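Long-range contacts in vesicular integral-membrane protein VIP36 (Canis lupus familiaris, PDB 2DUR), which acts as a calcium-dependent mannose-binding lectin of the early secretory pathway and takes part in the transport and sorting of glycoproteins carrying high-mannose glycans: residues A[104-109]-A[130-135]; A[87-92]-A[201-206]; A[149-154]-A[192-197]. All blocks are in the same frame, centred on the assembly; numbering follows the deposited sequence.

The three contacts step across the lumenal lectin domain, a beta sandwich. Interactions 1 and 2 lie in its seven-stranded sheet, where strands 204-211, 84-90, 109-114, 128-135 and 152-155 are successive neighbours; interaction 3 spans from the last of these to the opposing sheet. Centres of 1 and 2 are about 10 Å apart, joined by a probable hydrogen bond from Leu109 N to Tyr89 O (2.9 Å); those of 1 and 3 are about 12 Å apart. The calcium ion lies about 12 Å from the side chain of Met132 and about 13 Å from that of Trp88 and from Gly153. Carbohydrate-binding His142 is about 10 Å, side chain to side chain, from Met132 and Trp88.

Interaction 1: residues A[104-109]-A[130-135]; sequences DNFHGL and SVMVNN
Gly108 and Leu109, where the loop after strand 96-97 turns into strand 109-114, pair antiparallel with Asn134 and Val133 of strand 128-135 in the seven-stranded sheet. Gly108 and Asn134 form the hydrogen-bonded pair: Gly108 N reaches Asn134 O at 2.8 Å, nearly straight (169°), and Asn134 N returns to Gly108 O at 2.9 Å. The flanking pairs His107-Asn135 and Leu109-Val133 are non-hydrogen-bonded. Gly108 sits at the corner with phi 126°, a conformation suited to glycine. The Phe106 ring folds back so that one face meets Asn134. With chi1 at 56° its CG lies between the backbone N and the carbonyl carbon, and Asn134 CB comes over that face, 3.4 Å from Phe106 CE1, as a CH-pi contact. The amide stands almost upright on the ring, with Asn134 ND2 3.6 Å above the ring plane at its centre; this nitrogen bonds to Leu138 O and OD1 weakly to Gly136 N, which together help set the amide's rotation. At the ring's edge Met132, fully extended, brings SD to 3.7 Å from Phe106 CZ, a Met-aromatic contact. In the legume-lectin-like sandwich this Phe106 side of the sheet also carries Trp88, whose ring meets that of Phe106 edge-to-face. The other side faces the second sheet: Leu109 CD1 lies 4.0 Å from Val133 CG2, and both Leu109 and Val131 touch Leu176 of strand 175-181. Where the pairing ends, Asn135 carries no glycan here although it is an N-glycosylation site; in the conformer described, its OD1 accepts a hydrogen bond from Ser137 N. Asn105 ND2 bonds to Gly136 O, tying the start of the loop to the turn that follows strand 128-135.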
ATOM      1  N   ASP A 104     -11.375  -7.986   2.722  1.00 17.47           N
ATOM      2  CA  ASP A 104     -12.302  -6.925   2.350  1.00 16.95           C
ATOM      3  C   ASP A 104     -12.890  -6.342   3.636  1.00 16.62           C
ATOM      4  O   ASP A 104     -12.576  -6.828   4.751  1.00 16.24           O
ATOM      5  CB  ASP A 104     -13.403  -7.526   1.483  1.00 16.83           C
ATOM      6  CG  ASP A 104     -14.082  -6.511   0.579  1.00 18.29           C
ATOM      7  OD1 ASP A 104     -13.768  -5.298   0.649  1.00 16.61           O
ATOM      8  OD2 ASP A 104     -14.934  -6.949  -0.239  1.00 20.73           O
ATOM      9  N   ASN A 105     -13.714  -5.291   3.519  1.00 15.32           N
ATOM     10  CA  ASN A 105     -14.424  -4.735   4.691  1.00 15.94           C
ATOM     11  C   ASN A 105     -13.424  -4.386   5.787  1.00 15.80           C
ATOM     12  O   ASN A 105     -13.635  -4.621   6.993  1.00 16.02           O
ATOM     13  CB  ASN A 105     -15.457  -5.751   5.224  1.00 16.55           C
ATOM     14  CG  ASN A 105     -16.580  -5.983   4.254  1.00 18.76           C
ATOM     15  OD1 ASN A 105     -16.578  -6.980   3.512  1.00 21.35           O
ATOM     16  ND2 ASN A 105     -17.535  -5.061   4.223  1.00 19.68           N
ATOM     17  N   PHE A 106     -12.302  -3.830   5.343  1.00 14.54           N
ATOM     18  CA  PHE A 106     -11.199  -3.479   6.261  1.00 14.67           C
ATOM     19  C   PHE A 106     -11.470  -2.138   6.951  1.00 14.89           C
ATOM     20  O   PHE A 106     -12.422  -1.400   6.596  1.00 15.02           O
ATOM     21  CB  PHE A 106      -9.872  -3.435   5.478  1.00 15.58           C
ATOM     22  CG  PHE A 106      -9.904  -2.499   4.292  1.00 15.44           C
ATOM     23  CD1 PHE A 106      -9.539  -1.158   4.438  1.00 15.31           C
ATOM     24  CD2 PHE A 106     -10.312  -2.958   3.026  1.00 15.65           C
ATOM     25  CE1 PHE A 106      -9.596  -0.287   3.339  1.00 13.63           C
ATOM     26  CE2 PHE A 106     -10.374  -2.106   1.929  1.00 16.73           C
ATOM     27  CZ  PHE A 106     -10.005  -0.771   2.071  1.00 15.23           C
ATOM     28  N   HIS A 107     -10.626  -1.820   7.937  1.00 15.22           N
ATOM     29  CA  HIS A 107     -10.715  -0.553   8.677  1.00 15.34           C
ATOM     30  C   HIS A 107      -9.399   0.171   8.475  1.00 15.20           C
ATOM     31  O   HIS A 107      -8.359  -0.339   8.898  1.00 15.80           O
ATOM     32  CB  HIS A 107     -10.945  -0.793  10.168  1.00 16.28           C
ATOM     33  CG  HIS A 107     -12.167  -1.604  10.446  1.00 16.76           C
ATOM     34  ND1 HIS A 107     -13.329  -1.083  10.973  1.00 22.39           N
ATOM     35  CD2 HIS A 107     -12.401  -2.917  10.239  1.00 17.76           C
ATOM     36  CE1 HIS A 107     -14.235  -2.049  11.069  1.00 14.66           C
ATOM     37  NE2 HIS A 107     -13.691  -3.167  10.633  1.00 21.38           N
ATOM     38  N   GLY A 108      -9.458   1.348   7.847  1.00 15.13           N
ATOM     39  CA  GLY A 108      -8.242   2.139   7.578  1.00 14.58           C
ATOM     40  C   GLY A 108      -8.082   2.502   6.123  1.00 15.58           C
ATOM     41  O   GLY A 108      -9.060   2.737   5.409  1.00 15.55           O
ATOM     42  N   LEU A 109      -6.819   2.532   5.701  1.00 14.49           N
ATOM     43  CA  LEU A 109      -6.409   3.081   4.414  1.00 14.04           C
ATOM     44  C   LEU A 109      -5.836   1.991   3.532  1.00 13.69           C
ATOM     45  O   LEU A 109      -5.057   1.157   4.012  1.00 15.47           O
ATOM     46  CB  LEU A 109      -5.332   4.147   4.653  1.00 14.06           C
ATOM     47  CG  LEU A 109      -4.637   4.684   3.413  1.00 15.27           C
ATOM     48  CD1 LEU A 109      -5.619   5.488   2.546  1.00 16.51           C
ATOM     49  CD2 LEU A 109      -3.416   5.516   3.848  1.00 17.08           C
ATOM     50  N   SER A 130      -4.998   3.970  -6.798  1.00 16.28           N
ATOM     51  CA  SER A 130      -6.095   4.689  -6.139  1.00 16.07           C
ATOM     52  C   SER A 130      -6.037   4.505  -4.633  1.00 15.92           C
ATOM     53  O   SER A 130      -5.308   3.660  -4.135  1.00 15.61           O
ATOM     54  CB  SER A 130      -7.451   4.255  -6.712  1.00 16.93           C
ATOM     55  OG  SER A 130      -7.720   2.888  -6.429  1.00 17.24           O
ATOM     56  N   VAL A 131      -6.765   5.344  -3.900  1.00 15.32           N
ATOM     57  CA  VAL A 131      -6.838   5.183  -2.455  1.00 15.17           C
ATOM     58  C   VAL A 131      -8.300   4.914  -2.042  1.00 14.70           C
ATOM     59  O   VAL A 131      -9.227   5.372  -2.702  1.00 14.49           O
ATOM     60  CB  VAL A 131      -6.285   6.403  -1.697  1.00 16.14           C
ATOM     61  CG1 VAL A 131      -4.755   6.445  -1.827  1.00 18.82           C
ATOM     62  CG2 VAL A 131      -6.940   7.721  -2.203  1.00 16.94           C
ATOM     63  N   MET A 132      -8.455   4.221  -0.929  1.00 14.28           N
ATOM     64  CA  MET A 132      -9.761   3.890  -0.363  1.00 14.70           C
ATOM     65  C   MET A 132      -9.645   3.988   1.149  1.00 14.82           C
ATOM     66  O   MET A 132      -8.659   3.535   1.721  1.00 16.34           O
ATOM     67  CB  MET A 132     -10.176   2.475  -0.807  1.00 15.41           C
ATOM     68  CG  MET A 132     -11.491   2.000  -0.167  1.00 15.64           C
ATOM     69  SD  MET A 132     -11.885   0.411  -0.939  1.00 16.88           S
ATOM     70  CE  MET A 132     -13.336  -0.020   0.030  1.00 16.64           C
ATOM     71  N   VAL A 133     -10.639   4.601   1.782  1.00 14.64           N
ATOM     72  CA  VAL A 133     -10.692   4.686   3.247  1.00 13.96           C
ATOM     73  C   VAL A 133     -11.959   3.975   3.682  1.00 15.10           C
ATOM     74  O   VAL A 133     -13.010   4.198   3.097  1.00 16.78           O
ATOM     75  CB  VAL A 133     -10.702   6.141   3.718  1.00 14.62           C
ATOM     76  CG1 VAL A 133     -11.009   6.255   5.213  1.00 14.89           C
ATOM     77  CG2 VAL A 133      -9.335   6.772   3.389  1.00 14.42           C
ATOM     78  N   ASN A 134     -11.828   3.130   4.701  1.00 14.17           N
ATOM     79  CA  ASN A 134     -12.933   2.212   5.066  1.00 13.50           C
ATOM     80  C   ASN A 134     -13.070   2.110   6.559  1.00 14.85           C
ATOM     81  O   ASN A 134     -12.067   2.148   7.285  1.00 15.25           O
ATOM     82  CB  ASN A 134     -12.588   0.832   4.476  1.00 13.94           C
ATOM     83  CG  ASN A 134     -13.814  -0.067   4.241  1.00 15.28           C
ATOM     84  OD1 ASN A 134     -14.911   0.202   4.731  1.00 16.53           O
ATOM     85  ND2 ASN A 134     -13.607  -1.135   3.481  1.00 15.95           N
ATOM     86  N   ASN A 135     -14.343   1.982   6.973  0.60 15.49           N
ATOM     87  CA  ASN A 135     -14.776   1.881   8.367  0.60 16.00           C
ATOM     88  C   ASN A 135     -15.293   0.478   8.683  0.60 15.89           C
ATOM     89  O   ASN A 135     -15.908   0.297   9.730  0.60 16.27           O
ATOM     90  CB  ASN A 135     -15.902   2.919   8.682  0.60 16.46           C
ATOM     91  CG  ASN A 135     -17.230   2.660   7.899  0.60 18.24           C
ATOM     92  OD1 ASN A 135     -17.232   2.001   6.840  0.60 13.88           O
ATOM     93  ND2 ASN A 135     -18.371   3.196   8.435  0.60 20.10           N
TER

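Interaction 2: residues A[87-92]-A[201-206]; sequences LWYTRD and TGYYFG
Tyr89 holds CG anti to its backbone N (chi1 175°), whereas Tyr203 and Phe205 keep CG beside theirs (chi1 -84° and -71°), and these settings gather the three rings on one side of the paired strands. Tyr203 CB sits squarely over the Tyr89 ring, 3.5 Å from its centroid, a CH-pi contact. Phe205 takes Tyr89 CD1 over its own face, toward the rim, with Phe205 CE1 3.7 Å from that atom; in both pairs the ring planes are oblique to each other. The Tyr203 ring itself lies on the Thr90-Arg91 peptide, with Arg91 N 3.3 Å above the centre of the Tyr203 ring, and Arg91 CB packs on the same ring. Tyr204, by contrast, turns its edge to the backbone, CD1 lying 3.4 Å from Arg91 O. Four backbone hydrogen bonds pair Trp88 with Gly206 and Thr90 with Tyr204, joining antiparallel strands 84-90 and 204-211 in the seven-stranded sheet of the lectin sandwich. Beyond the last pair a water takes over, donating to Arg91 O at 2.8 Å and to Gly202 O at 2.9 Å. Arg91 grips Asp92 side-on through NE and NH2, the latter 2.9 Å from Asp92 OD2. Trp64 of the opposing sheet meets the Phe205 ring edge-to-face and also meets that of Tyr89. Tyr89 and Phe205 are thus part of the aromatic filling between the sheets, while Tyr203 covers the end of the strand pairing; the hydroxyl of the buried Tyr89 is satisfied by the main-chain carbonyl of Pro200.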
ATOM      1  N   LEU A  87      -1.205  -1.604  -0.592  1.00 15.42           N
ATOM      2  CA  LEU A  87      -0.480  -1.155   0.587  1.00 15.04           C
ATOM      3  C   LEU A  87      -1.518  -0.785   1.616  1.00 15.03           C
ATOM      4  O   LEU A  87      -2.505  -0.156   1.267  1.00 14.76           O
ATOM      5  CB  LEU A  87       0.348   0.089   0.247  1.00 15.08           C
ATOM      6  CG  LEU A  87       1.327  -0.142  -0.897  1.00 17.74           C
ATOM      7  CD1 LEU A  87       2.030   1.163  -1.263  1.00 20.56           C
ATOM      8  CD2 LEU A  87       2.351  -1.235  -0.531  1.00 19.69           C
ATOM      9  N   TRP A  88      -1.270  -1.149   2.873  1.00 15.43           N
ATOM     10  CA  TRP A  88      -2.260  -1.063   3.907  1.00 15.33           C
ATOM     11  C   TRP A  88      -1.783  -0.283   5.104  1.00 15.64           C
ATOM     12  O   TRP A  88      -0.621  -0.403   5.526  1.00 16.24           O
ATOM     13  CB  TRP A  88      -2.614  -2.477   4.388  1.00 15.55           C
ATOM     14  CG  TRP A  88      -3.134  -3.349   3.310  1.00 15.75           C
ATOM     15  CD1 TRP A  88      -2.446  -4.314   2.629  1.00 16.01           C
ATOM     16  CD2 TRP A  88      -4.461  -3.344   2.776  1.00 13.69           C
ATOM     17  NE1 TRP A  88      -3.265  -4.911   1.688  1.00 15.45           N
ATOM     18  CE2 TRP A  88      -4.519  -4.362   1.787  1.00 14.83           C
ATOM     19  CE3 TRP A  88      -5.630  -2.590   3.062  1.00 13.43           C
ATOM     20  CZ2 TRP A  88      -5.681  -4.627   1.046  1.00 16.09           C
ATOM     21  CZ3 TRP A  88      -6.810  -2.886   2.342  1.00 14.16           C
ATOM     22  CH2 TRP A  88      -6.832  -3.899   1.357  1.00 13.00           C
ATOM     23  N   TYR A  89      -2.705   0.478   5.675  1.00 15.36           N
ATOM     24  CA  TYR A  89      -2.560   0.994   7.036  1.00 15.70           C
ATOM     25  C   TYR A  89      -3.903   0.724   7.711  1.00 16.57           C
ATOM     26  O   TYR A  89      -4.877   1.468   7.532  1.00 15.83           O
ATOM     27  CB  TYR A  89      -2.194   2.480   6.997  1.00 15.03           C
ATOM     28  CG  TYR A  89      -2.136   3.122   8.355  1.00 16.38           C
ATOM     29  CD1 TYR A  89      -1.045   2.909   9.192  1.00 17.41           C
ATOM     30  CD2 TYR A  89      -3.182   3.941   8.809  1.00 15.62           C
ATOM     31  CE1 TYR A  89      -0.985   3.491  10.458  1.00 17.38           C
ATOM     32  CE2 TYR A  89      -3.133   4.547  10.091  1.00 16.78           C
ATOM     33  CZ  TYR A  89      -2.020   4.323  10.893  1.00 16.51           C
ATOM     34  OH  TYR A  89      -1.965   4.914  12.147  1.00 19.36           O
ATOM     35  N   THR A  90      -3.971  -0.398   8.424  1.00 16.06           N
ATOM     36  CA  THR A  90      -5.268  -0.940   8.835  1.00 16.42           C
ATOM     37  C   THR A  90      -5.310  -1.450  10.262  1.00 17.06           C
ATOM     38  O   THR A  90      -4.292  -1.805  10.858  1.00 17.07           O
ATOM     39  CB  THR A  90      -5.751  -2.081   7.896  1.00 16.00           C
ATOM     40  OG1 THR A  90      -4.772  -3.135   7.847  1.00 16.78           O
ATOM     41  CG2 THR A  90      -6.033  -1.566   6.484  1.00 16.01           C
ATOM     42  N   ARG A  91      -6.524  -1.527  10.788  1.00 17.49           N
ATOM     43  CA  ARG A  91      -6.756  -2.036  12.132  1.00 18.58           C
ATOM     44  C   ARG A  91      -6.268  -3.464  12.295  1.00 19.27           C
ATOM     45  O   ARG A  91      -5.640  -3.810  13.312  1.00 20.12           O
ATOM     46  CB  ARG A  91      -8.243  -1.988  12.434  1.00 18.94           C
ATOM     47  CG  ARG A  91      -8.551  -2.246  13.902  1.00 19.66           C
ATOM     48  CD  ARG A  91     -10.056  -2.428  14.078  1.00 19.71           C
ATOM     49  NE  ARG A  91     -10.500  -3.692  13.502  1.00 19.72           N
ATOM     50  CZ  ARG A  91     -11.775  -4.090  13.452  1.00 21.20           C
ATOM     51  NH1 ARG A  91     -12.763  -3.304  13.899  1.00 20.47           N
ATOM     52  NH2 ARG A  91     -12.052  -5.278  12.924  1.00 21.00           N
ATOM     53  N   ASP A  92      -6.599  -4.290  11.306  1.00 19.16           N
ATOM     54  CA  ASP A  92      -6.326  -5.718  11.354  1.00 20.42           C
ATOM     55  C   ASP A  92      -5.129  -6.034  10.472  1.00 21.02           C
ATOM     56  O   ASP A  92      -4.778  -5.267   9.555  1.00 22.44           O
ATOM     57  CB  ASP A  92      -7.564  -6.510  10.910  1.00 20.43           C
ATOM     58  CG  ASP A  92      -8.761  -6.308  11.845  1.00 21.48           C
ATOM     59  OD1 ASP A  92      -8.562  -5.893  13.009  1.00 22.70           O
ATOM     60  OD2 ASP A  92      -9.902  -6.534  11.422  1.00 24.67           O
ATOM     61  N   THR A 201      -4.194   6.589  15.005  1.00 19.73           N
ATOM     62  CA  THR A 201      -2.901   5.960  15.261  1.00 20.18           C
ATOM     63  C   THR A 201      -3.198   4.532  15.736  1.00 19.91           C
ATOM     64  O   THR A 201      -4.351   4.225  16.074  1.00 19.99           O
ATOM     65  CB  THR A 201      -2.158   6.690  16.381  1.00 20.35           C
ATOM     66  OG1 THR A 201      -3.053   6.884  17.483  1.00 22.25           O
ATOM     67  CG2 THR A 201      -1.603   8.045  15.892  1.00 20.98           C
ATOM     68  N   GLY A 202      -2.169   3.680  15.786  1.00 20.58           N
ATOM     69  CA  GLY A 202      -2.306   2.325  16.312  1.00 19.95           C
ATOM     70  C   GLY A 202      -2.656   1.267  15.262  1.00 20.04           C
ATOM     71  O   GLY A 202      -2.974   0.121  15.609  1.00 19.86           O
ATOM     72  N   TYR A 203      -2.632   1.647  13.988  1.00 19.10           N
ATOM     73  CA  TYR A 203      -2.900   0.688  12.908  1.00 18.96           C
ATOM     74  C   TYR A 203      -1.585   0.054  12.411  1.00 18.87           C
ATOM     75  O   TYR A 203      -0.490   0.498  12.788  1.00 19.50           O
ATOM     76  CB  TYR A 203      -3.661   1.388  11.766  1.00 19.14           C
ATOM     77  CG  TYR A 203      -5.172   1.488  11.949  1.00 16.86           C
ATOM     78  CD1 TYR A 203      -5.783   1.182  13.157  1.00 18.07           C
ATOM     79  CD2 TYR A 203      -5.992   1.917  10.875  1.00 15.46           C
ATOM     80  CE1 TYR A 203      -7.184   1.270  13.309  1.00 17.88           C
ATOM     81  CE2 TYR A 203      -7.372   2.031  11.015  1.00 17.42           C
ATOM     82  CZ  TYR A 203      -7.972   1.687  12.222  1.00 17.52           C
ATOM     83  OH  TYR A 203      -9.335   1.800  12.340  1.00 18.11           O
ATOM     84  N   TYR A 204      -1.696  -0.976  11.565  1.00 18.51           N
ATOM     85  CA  TYR A 204      -0.545  -1.729  11.056  1.00 18.79           C
ATOM     86  C   TYR A 204      -0.230  -1.446   9.608  1.00 18.01           C
ATOM     87  O   TYR A 204      -1.137  -1.403   8.772  1.00 17.81           O
ATOM     88  CB  TYR A 204      -0.821  -3.255  11.181  1.00 20.09           C
ATOM     89  CG  TYR A 204      -0.959  -3.717  12.590  1.00 21.82           C
ATOM     90  CD1 TYR A 204      -2.209  -3.795  13.189  1.00 24.61           C
ATOM     91  CD2 TYR A 204       0.172  -4.096  13.338  1.00 23.46           C
ATOM     92  CE1 TYR A 204      -2.342  -4.212  14.504  1.00 25.43           C
ATOM     93  CE2 TYR A 204       0.044  -4.505  14.653  1.00 26.17           C
ATOM     94  CZ  TYR A 204      -1.221  -4.565  15.230  1.00 26.07           C
ATOM     95  OH  TYR A 204      -1.372  -4.981  16.536  1.00 28.14           O
ATOM     96  N   PHE A 205       1.053  -1.273   9.283  1.00 17.28           N
ATOM     97  CA  PHE A 205       1.443  -1.238   7.886  1.00 16.57           C
ATOM     98  C   PHE A 205       1.538  -2.653   7.334  1.00 16.72           C
ATOM     99  O   PHE A 205       2.030  -3.567   7.997  1.00 17.40           O
ATOM    100  CB  PHE A 205       2.780  -0.520   7.679  1.00 17.11           C
ATOM    101  CG  PHE A 205       2.673   0.965   7.887  1.00 18.20           C
ATOM    102  CD1 PHE A 205       2.060   1.737   6.919  1.00 20.19           C
ATOM    103  CD2 PHE A 205       3.152   1.563   9.058  1.00 21.57           C
ATOM    104  CE1 PHE A 205       1.932   3.110   7.076  1.00 20.06           C
ATOM    105  CE2 PHE A 205       3.029   2.958   9.234  1.00 23.01           C
ATOM    106  CZ  PHE A 205       2.417   3.713   8.236  1.00 22.32           C
ATOM    107  N   GLY A 206       1.069  -2.803   6.115  1.00 16.75           N
ATOM    108  CA  GLY A 206       1.140  -4.102   5.414  1.00 16.10           C
ATOM    109  C   GLY A 206       1.215  -3.913   3.912  1.00 16.40           C
ATOM    110  O   GLY A 206       0.993  -2.815   3.389  1.00 17.04           O
TER
HETATM  111  O   HOH W   1      -5.044  -1.914  15.317  1.00 24.46           O

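Interaction 3: residues A[149-154]-A[192-197]; sequences TELAGC and IDITGV
Ile192 reaches across to Ala152 and Gly153 with both branches of its side chain. From CB, the CG2 branch, anti to the backbone N, meets Ala152 CB at 3.8 Å. The CG1 branch leaves beside the backbone N (chi1 -65°) and lies alongside the glycine backbone, CG1 being 3.8 Å from Gly153 CA. At its tip, CD1 rests 3.9 Å from Ala152 O and about as far from Gly153 CA. A CB at Gly153 would point away from Ile192 and run into Glu150 OE2. Ala152 CB is shared: Ile194 CG2 touches it at 3.8 Å as well, so the methyl sits against two isoleucine branches. Further along, the longer arm of Ile194 ends with CD1 3.7 Å from Leu151 CD1, the two side chains meeting obliquely through these methyls. Strand 152-155 is the outermost strand of the seven-stranded sheet, strand 189-198 belongs to the opposing one, and the contact is therefore sheet-to-sheet packing at one margin of the lectin sandwich. The two short segments run nearly antiparallel (159°), but their axes approach only to 7.0 Å. Their backbone bonds go to neighbours in their own sheets, Ala152 to Val131 and Ile192 to Val178. Ile192 also touches Val131, linking this edge to the sandwich interior. Next to the packing, Cys154 forms a disulfide with Cys191. Across this margin the sheets are consequently held by methyl-on-methyl and methyl-on-backbone contacts, which give little directional restraint, together with one covalent bond that fixes the two strands to each other.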
ATOM      1  N   THR A 149     -15.930   2.957  -4.752  1.00 16.74           N
ATOM      2  CA  THR A 149     -15.292   3.320  -3.480  1.00 16.64           C
ATOM      3  C   THR A 149     -13.961   4.070  -3.663  1.00 17.35           C
ATOM      4  O   THR A 149     -13.233   4.265  -2.698  1.00 17.90           O
ATOM      5  CB  THR A 149     -15.095   2.088  -2.583  1.00 16.57           C
ATOM      6  OG1 THR A 149     -14.397   1.054  -3.293  1.00 16.55           O
ATOM      7  CG2 THR A 149     -16.455   1.547  -2.110  1.00 17.30           C
ATOM      8  N   GLU A 150     -13.656   4.459  -4.895  1.00 17.83           N
ATOM      9  CA  GLU A 150     -12.433   5.246  -5.155  1.00 18.79           C
ATOM     10  C   GLU A 150     -12.543   6.643  -4.555  1.00 18.63           C
ATOM     11  O   GLU A 150     -13.476   7.379  -4.866  1.00 19.55           O
ATOM     12  CB  GLU A 150     -12.194   5.369  -6.664  1.00 18.73           C
ATOM     13  CG  GLU A 150     -10.977   6.278  -6.978  1.00 20.76           C
ATOM     14  CD  GLU A 150     -10.760   6.560  -8.461  1.00 21.35           C
ATOM     15  OE1 GLU A 150     -11.439   5.961  -9.311  1.00 24.73           O
ATOM     16  OE2 GLU A 150      -9.904   7.404  -8.770  1.00 22.76           O
ATOM     17  N   LEU A 151     -11.599   7.005  -3.686  1.00 17.96           N
ATOM     18  CA  LEU A 151     -11.521   8.368  -3.159  1.00 19.41           C
ATOM     19  C   LEU A 151     -10.814   9.290  -4.148  1.00 19.23           C
ATOM     20  O   LEU A 151     -11.231  10.444  -4.377  1.00 20.39           O
ATOM     21  CB  LEU A 151     -10.745   8.369  -1.845  1.00 20.78           C
ATOM     22  CG  LEU A 151     -11.313   8.694  -0.491  1.00 25.23           C
ATOM     23  CD1 LEU A 151     -10.153   8.768   0.468  1.00 23.59           C
ATOM     24  CD2 LEU A 151     -12.090  10.032  -0.506  1.00 26.95           C
ATOM     25  N   ALA A 152      -9.717   8.787  -4.712  1.00 17.63           N
ATOM     26  CA  ALA A 152      -8.898   9.528  -5.679  1.00 17.43           C
ATOM     27  C   ALA A 152      -7.950   8.529  -6.327  1.00 17.22           C
ATOM     28  O   ALA A 152      -7.752   7.445  -5.799  1.00 16.68           O
ATOM     29  CB  ALA A 152      -8.101  10.643  -5.008  1.00 18.30           C
ATOM     30  N   GLY A 153      -7.381   8.885  -7.465  1.00 17.33           N
ATOM     31  CA  GLY A 153      -6.445   7.975  -8.124  1.00 17.52           C
ATOM     32  C   GLY A 153      -5.791   8.616  -9.332  1.00 18.79           C
ATOM     33  O   GLY A 153      -6.050   9.788  -9.660  1.00 18.07           O
ATOM     34  N   CYS A 154      -4.903   7.859  -9.954  1.00 18.82           N
ATOM     35  CA  CYS A 154      -4.206   8.334 -11.148  1.00 20.58           C
ATOM     36  C   CYS A 154      -3.744   7.136 -11.958  1.00 20.01           C
ATOM     37  O   CYS A 154      -3.495   6.074 -11.410  1.00 19.95           O
ATOM     38  CB  CYS A 154      -3.006   9.226 -10.771  1.00 21.49           C
ATOM     39  SG  CYS A 154      -1.481   8.331 -10.300  1.00 25.61           S
ATOM     40  N   ILE A 192      -1.889  11.518  -6.218  1.00 18.02           N
ATOM     41  CA  ILE A 192      -3.057  11.831  -5.404  1.00 17.62           C
ATOM     42  C   ILE A 192      -2.634  12.877  -4.376  1.00 17.40           C
ATOM     43  O   ILE A 192      -1.537  12.795  -3.799  1.00 17.47           O
ATOM     44  CB  ILE A 192      -3.536  10.562  -4.664  1.00 17.78           C
ATOM     45  CG1 ILE A 192      -4.032   9.520  -5.665  1.00 18.65           C
ATOM     46  CG2 ILE A 192      -4.570  10.920  -3.561  1.00 18.32           C
ATOM     47  CD1 ILE A 192      -3.985   8.084  -5.059  1.00 19.96           C
ATOM     48  N   ASP A 193      -3.487  13.874  -4.154  1.00 16.69           N
ATOM     49  CA  ASP A 193      -3.253  14.819  -3.075  1.00 16.16           C
ATOM     50  C   ASP A 193      -4.610  15.318  -2.601  1.00 16.57           C
ATOM     51  O   ASP A 193      -5.265  16.139  -3.259  1.00 17.36           O
ATOM     52  CB  ASP A 193      -2.369  15.986  -3.556  1.00 16.61           C
ATOM     53  CG  ASP A 193      -1.707  16.766  -2.430  1.00 19.39           C
ATOM     54  OD1 ASP A 193      -1.738  16.387  -1.242  1.00 19.12           O
ATOM     55  OD2 ASP A 193      -1.082  17.799  -2.794  1.00 22.40           O
ATOM     56  N   ILE A 194      -5.030  14.787  -1.465  1.00 16.47           N
ATOM     57  CA  ILE A 194      -6.363  15.084  -0.934  1.00 16.78           C
ATOM     58  C   ILE A 194      -6.297  15.422   0.543  1.00 16.16           C
ATOM     59  O   ILE A 194      -5.321  15.098   1.222  1.00 17.12           O
ATOM     60  CB  ILE A 194      -7.348  13.905  -1.147  1.00 15.80           C
ATOM     61  CG1 ILE A 194      -6.862  12.652  -0.432  1.00 16.72           C
ATOM     62  CG2 ILE A 194      -7.543  13.634  -2.659  1.00 17.85           C
ATOM     63  CD1 ILE A 194      -7.840  11.471  -0.485  1.00 19.02           C
ATOM     64  N   THR A 195      -7.353  16.068   1.046  1.00 16.06           N
ATOM     65  CA  THR A 195      -7.378  16.465   2.441  1.00 15.63           C
ATOM     66  C   THR A 195      -8.689  15.964   3.064  1.00 16.36           C
ATOM     67  O   THR A 195      -9.556  15.449   2.362  1.00 17.15           O
ATOM     68  CB  THR A 195      -7.292  18.006   2.596  1.00 15.83           C
ATOM     69  OG1 THR A 195      -8.327  18.614   1.809  1.00 18.64           O
ATOM     70  CG2 THR A 195      -5.898  18.502   2.127  1.00 17.16           C
ATOM     71  N   GLY A 196      -8.785  16.125   4.376  1.00 16.57           N
ATOM     72  CA  GLY A 196      -9.980  15.729   5.128  1.00 16.47           C
ATOM     73  C   GLY A 196      -9.994  14.255   5.437  1.00 17.02           C
ATOM     74  O   GLY A 196     -11.038  13.707   5.775  1.00 18.14           O
ATOM     75  N   VAL A 197      -8.843  13.603   5.320  1.00 16.38           N
ATOM     76  CA  VAL A 197      -8.747  12.169   5.600  1.00 16.43           C
ATOM     77  C   VAL A 197      -8.462  11.950   7.089  1.00 17.03           C
ATOM     78  O   VAL A 197      -7.447  12.420   7.596  1.00 17.82           O
ATOM     79  CB  VAL A 197      -7.667  11.513   4.724  1.00 14.90           C
ATOM     80  CG1 VAL A 197      -7.422  10.070   5.151  1.00 16.56           C
ATOM     81  CG2 VAL A 197      -8.026  11.618   3.235  1.00 16.14           C
TER